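Uncharacterized protein BF1032 (Bacteroides fragilis, PDB 3NRH) is of unknown function, a mostly alpha-helical protein of the DUF5063 family whose assembly holds two subunits. Local coordinates at residues I14-V19 with P47-K52; M33-F38 with I86-D91. One frame throughout, in Å; residues are numbered along the deposited sequence.

How the interactions relate
Both contacts use helix 35-54, at different places along it. In interaction 1 its 47-52 part packs against helix 11-28. In interaction 2 its N-terminal turn meets the end of helix 73-87 and the turn that follows. The centres lie about 23 Å apart, and the two contacts do not touch. Both are partly buried. Interaction 1 is nearer the centre of the chain, about 10 Å from it against about 17 Å. It is mainly apolar, with one salt bridge at its margin. Interaction 2 is more polar: an arginine binds a backbone carbonyl and a carboxylate, while buried phenylalanine and leucine, with a partly exposed isoleucine, make its apolar side. Only interaction 1 reaches the second subunit.

Interaction 1: residues I14-V19 with P47-K52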
# COMPACT_ATOMS: atom_id res chain seq x y z
N ILE A 14 7.47 10.97 13.98
CA ILE A 14 6.33 10.88 14.89
C ILE A 14 5.15 10.13 14.28
O ILE A 14 4.57 9.24 14.91
CB ILE A 14 5.85 12.28 15.32
CG1 ILE A 14 7.01 13.04 15.98
CG2 ILE A 14 4.66 12.17 16.28
CD1 ILE A 14 7.62 12.31 17.16
N GLU A 15 4.79 10.48 13.05
CA GLU A 15 3.67 9.82 12.39
C GLU A 15 3.99 8.35 12.14
O GLU A 15 3.09 7.51 12.18
CB GLU A 15 3.32 10.52 11.08
CG GLU A 15 2.88 11.96 11.28
CD GLU A 15 2.12 12.50 10.08
OE1 GLU A 15 2.59 12.32 8.94
OE2 GLU A 15 1.05 13.11 10.29
N PHE A 16 5.25 8.04 11.87
CA PHE A 16 5.64 6.64 11.65
C PHE A 16 5.47 5.87 12.96
O PHE A 16 4.94 4.76 12.97
CB PHE A 16 7.10 6.56 11.19
CG PHE A 16 7.59 5.14 10.98
CD1 PHE A 16 7.02 4.33 10.01
CD2 PHE A 16 8.59 4.62 11.79
CE1 PHE A 16 7.45 3.01 9.84
CE2 PHE A 16 9.03 3.30 11.62
CZ PHE A 16 8.45 2.50 10.65
N VAL A 17 5.92 6.46 14.06
CA VAL A 17 5.80 5.81 15.36
C VAL A 17 4.34 5.48 15.65
O VAL A 17 4.03 4.38 16.11
CB VAL A 17 6.38 6.70 16.50
CG1 VAL A 17 6.01 6.13 17.86
CG2 VAL A 17 7.91 6.77 16.37
N THR A 18 3.45 6.42 15.36
CA THR A 18 2.02 6.21 15.59
C THR A 18 1.45 5.02 14.82
O THR A 18 0.78 4.17 15.40
CB THR A 18 1.22 7.48 15.23
OG1 THR A 18 1.68 8.56 16.05
CG2 THR A 18 -0.27 7.26 15.47
N VAL A 19 1.72 4.93 13.52
CA VAL A 19 1.19 3.80 12.76
C VAL A 19 1.90 2.51 13.13
O VAL A 19 1.30 1.44 13.13
CB VAL A 19 1.29 4.03 11.23
CG1 VAL A 19 2.74 4.21 10.82
CG2 VAL A 19 0.64 2.87 10.48
N PRO A 47 -0.80 -0.28 4.05
CA PRO A 47 -0.42 0.80 3.13
C PRO A 47 0.01 2.07 3.84
O PRO A 47 0.88 2.80 3.36
CB PRO A 47 -1.67 0.98 2.26
CG PRO A 47 -2.79 0.54 3.16
CD PRO A 47 -2.20 -0.68 3.85
N LEU A 48 -0.60 2.34 4.99
CA LEU A 48 -0.24 3.54 5.75
C LEU A 48 1.15 3.36 6.35
O LEU A 48 1.94 4.30 6.40
CB LEU A 48 -1.26 3.79 6.86
CG LEU A 48 -1.03 5.07 7.68
CD1 LEU A 48 -0.97 6.29 6.77
CD2 LEU A 48 -2.14 5.21 8.70
N LEU A 49 1.45 2.14 6.80
CA LEU A 49 2.76 1.85 7.39
C LEU A 49 3.84 2.00 6.32
O LEU A 49 4.91 2.57 6.58
CB LEU A 49 2.77 0.43 7.97
CG LEU A 49 4.05 -0.06 8.65
CD1 LEU A 49 4.38 0.80 9.86
CD2 LEU A 49 3.86 -1.52 9.09
N TYR A 50 3.56 1.52 5.12
CA TYR A 50 4.51 1.61 4.02
C TYR A 50 4.76 3.08 3.67
O TYR A 50 5.90 3.52 3.51
CB TYR A 50 3.98 0.89 2.78
CG TYR A 50 4.99 0.82 1.66
CD1 TYR A 50 5.88 -0.25 1.56
CD2 TYR A 50 5.10 1.86 0.74
CE1 TYR A 50 6.87 -0.28 0.58
CE2 TYR A 50 6.09 1.84 -0.25
CZ TYR A 50 6.97 0.77 -0.32
OH TYR A 50 7.97 0.78 -1.27
N LEU A 51 3.68 3.84 3.55
CA LEU A 51 3.77 5.25 3.22
C LEU A 51 4.59 6.03 4.24
O LEU A 51 5.48 6.79 3.88
CB LEU A 51 2.37 5.85 3.11
CG LEU A 51 2.26 7.36 2.86
CD1 LEU A 51 3.00 7.73 1.59
CD2 LEU A 51 0.78 7.74 2.77
N LYS A 52 4.29 5.84 5.52
CA LYS A 52 5.03 6.55 6.57
C LYS A 52 6.50 6.15 6.61
O LYS A 52 7.37 6.98 6.87
CB LYS A 52 4.36 6.32 7.93
CG LYS A 52 2.96 6.93 8.03
CD LYS A 52 2.99 8.42 7.70
CE LYS A 52 1.59 9.01 7.57
NZ LYS A 52 1.63 10.42 7.07
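The F16 ring meets K52 CB in its plane, at the edge, with F16 CD1 and K52 CB 3.9 Å apart. L49 CD1 approaches the same ring obliquely, 3.8 Å from F16 CE1. This is an antiparallel helix pair. Segments 14-19 and 47-52 have axes 9.2 Å apart at closest approach, and their directions differ by 154°. The pair joins helices 11-28 and 35-54 of this alpha-helical fold.

V19 fills the middle with both methyls. V19 CG1 stands between the backbone N and the carbonyl carbon (chi1 61°) and touches K52 CG and L49 CD1. V19 CG2 is 3.9 Å from L48 CG and also rests against the backbone at L49 N. L49 CD1 touches both F16 CE1 and V19 CG1. Around the contact, F16 also touches C145 of helix 135-169. On the other helix, L48 packs on L51 of the second subunit, and Y50 OH hydrogen-bonds to H165 of that subunit.

The K52 chain joins the apolar and charged parts. Its CB and CG pack on F16 and V19. A bend at chi2 then turns the chain across E15, with K52 CD 4.0 Å from E15 CB. The chain ends in a salt bridge: K52 NZ donates to E15 OE1 at 2.8 Å, from above the carboxylate plane and 53° out of it.

Interaction 2: residues M33-F38 with I86-D91; sequences MKRSTF and ILAEKD
R35 carries the polar side of this contact, where the first turn of helix 35-54 meets the end of helix 73-87. R35 NE donates to I86 O at 3.1 Å. The bond is nearly straight (168°) and lies close to the guanidinium plane. R35 CG lies anti to the backbone N, and the chain bends at chi3 (-59°), which brings the guanidinium beside I86 O. L87 O sits over one face, offset toward the rim. It is close to NE and NH2 but poorly angled for a bond to either.

The charged part is a network of R35, E89 and K90. R35 NH2 forms a salt bridge with E89 OE2 at 3.1 Å, on the syn side but tilted out of the carboxylate plane, and bent (140°). A water accepts from R35 NH2 and donates to E89 OE2, so it bridges the same two atoms. K90 NZ makes a long salt bridge to E89 OE1, 3.6 Å. The K90 chain packs on the guanidinium, with K90 CD 3.6 Å from R35 NH1.

The apolar part is a small set of contacts. I86 CG2 is 4.1 Å from F38 CB, and L87 CG is 4.4 Å from F38 CE2.

F38 also packs on F26 and L27 of helix 11-28, L83 of helix 73-87 and L116 of helix 112-131. L87 touches I112 of helix 112-131, just past strand 109-111.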
# COMPACT_ATOMS: atom_id res chain seq x y z
N MSE A 33 -10.53 -11.34 17.40
CA MSE A 33 -11.32 -10.93 16.25
C MSE A 33 -11.51 -12.01 15.19
O MSE A 33 -10.84 -13.04 15.20
CB MSE A 33 -10.68 -9.70 15.60
CG MSE A 33 -9.31 -9.98 15.01
SE MSE A 33 -8.50 -8.38 14.32
CE MSE A 33 -7.48 -7.87 15.88
N LYS A 34 -12.43 -11.75 14.27
CA LYS A 34 -12.75 -12.67 13.18
C LYS A 34 -11.83 -12.40 12.00
O LYS A 34 -11.23 -11.33 11.89
CB LYS A 34 -14.21 -12.48 12.75
CG LYS A 34 -15.22 -12.46 13.89
CD LYS A 34 -15.23 -13.76 14.67
CE LYS A 34 -15.70 -14.92 13.80
NZ LYS A 34 -15.74 -16.20 14.57
N ARG A 35 -11.72 -13.37 11.10
CA ARG A 35 -10.85 -13.22 9.93
C ARG A 35 -11.24 -12.04 9.04
O ARG A 35 -10.37 -11.34 8.53
CB ARG A 35 -10.85 -14.49 9.09
CG ARG A 35 -9.89 -14.44 7.91
CD ARG A 35 -10.14 -15.59 6.96
NE ARG A 35 -10.00 -16.88 7.62
CZ ARG A 35 -10.42 -18.04 7.11
NH1 ARG A 35 -11.01 -18.06 5.92
NH2 ARG A 35 -10.24 -19.17 7.78
N SER A 36 -12.54 -11.81 8.85
CA SER A 36 -12.98 -10.71 8.00
C SER A 36 -12.47 -9.38 8.53
O SER A 36 -11.96 -8.55 7.78
CB SER A 36 -14.51 -10.69 7.90
OG SER A 36 -15.12 -10.58 9.18
N THR A 37 -12.60 -9.18 9.84
CA THR A 37 -12.15 -7.95 10.48
C THR A 37 -10.63 -7.83 10.39
O THR A 37 -10.09 -6.75 10.15
CB THR A 37 -12.58 -7.90 11.95
OG1 THR A 37 -14.00 -8.05 12.03
CG2 THR A 37 -12.18 -6.57 12.58
N PHE A 38 -9.94 -8.95 10.59
CA PHE A 38 -8.49 -8.98 10.52
C PHE A 38 -8.00 -8.57 9.13
O PHE A 38 -7.13 -7.70 8.99
CB PHE A 38 -7.96 -10.38 10.84
CG PHE A 38 -6.47 -10.49 10.75
CD1 PHE A 38 -5.66 -9.96 11.76
CD2 PHE A 38 -5.86 -11.07 9.64
CE1 PHE A 38 -4.27 -10.01 11.66
CE2 PHE A 38 -4.47 -11.12 9.54
CZ PHE A 38 -3.68 -10.59 10.55
N ILE A 86 -5.81 -17.64 12.59
CA ILE A 86 -6.84 -16.71 12.14
C ILE A 86 -7.08 -16.86 10.64
O ILE A 86 -8.23 -16.90 10.19
CB ILE A 86 -6.43 -15.23 12.41
CG1 ILE A 86 -6.13 -15.01 13.89
CG2 ILE A 86 -7.54 -14.29 11.95
CD1 ILE A 86 -7.31 -15.20 14.81
N LEU A 87 -6.00 -16.93 9.88
CA LEU A 87 -6.08 -17.06 8.42
C LEU A 87 -6.45 -18.46 7.93
O LEU A 87 -7.09 -18.60 6.90
CB LEU A 87 -4.75 -16.62 7.79
CG LEU A 87 -4.49 -15.11 7.80
CD1 LEU A 87 -3.06 -14.84 7.39
CD2 LEU A 87 -5.47 -14.44 6.84
N ALA A 88 -6.07 -19.48 8.68
CA ALA A 88 -6.36 -20.88 8.33
C ALA A 88 -5.84 -21.20 6.93
O ALA A 88 -4.72 -20.86 6.60
CB ALA A 88 -7.86 -21.14 8.41
N GLU A 89 -6.66 -21.85 6.10
CA GLU A 89 -6.25 -22.17 4.72
C GLU A 89 -5.86 -20.94 3.88
O GLU A 89 -5.24 -21.09 2.83
CB GLU A 89 -7.36 -22.99 4.01
CG GLU A 89 -8.70 -23.10 4.75
CD GLU A 89 -9.62 -21.90 4.54
OE1 GLU A 89 -9.80 -21.46 3.38
OE2 GLU A 89 -10.16 -21.40 5.56
N LYS A 90 -6.24 -19.75 4.33
CA LYS A 90 -5.94 -18.47 3.66
C LYS A 90 -4.50 -18.00 3.86
O LYS A 90 -4.03 -17.07 3.20
CB LYS A 90 -6.82 -17.35 4.22
CG LYS A 90 -7.77 -16.74 3.26
CD LYS A 90 -8.90 -17.70 3.01
CE LYS A 90 -9.03 -18.20 1.58
NZ LYS A 90 -10.47 -18.51 1.39
N ASP A 91 -3.84 -18.61 4.82
CA ASP A 91 -2.49 -18.21 5.14
C ASP A 91 -1.47 -18.45 4.04
O ASP A 91 -0.54 -17.66 3.84
CB ASP A 91 -2.04 -18.91 6.42
CG ASP A 91 -0.88 -18.23 7.07
OD1 ASP A 91 -0.85 -16.98 7.02
OD2 ASP A 91 -0.01 -18.93 7.62
O HOH W 1 -11.97 -21.43 7.82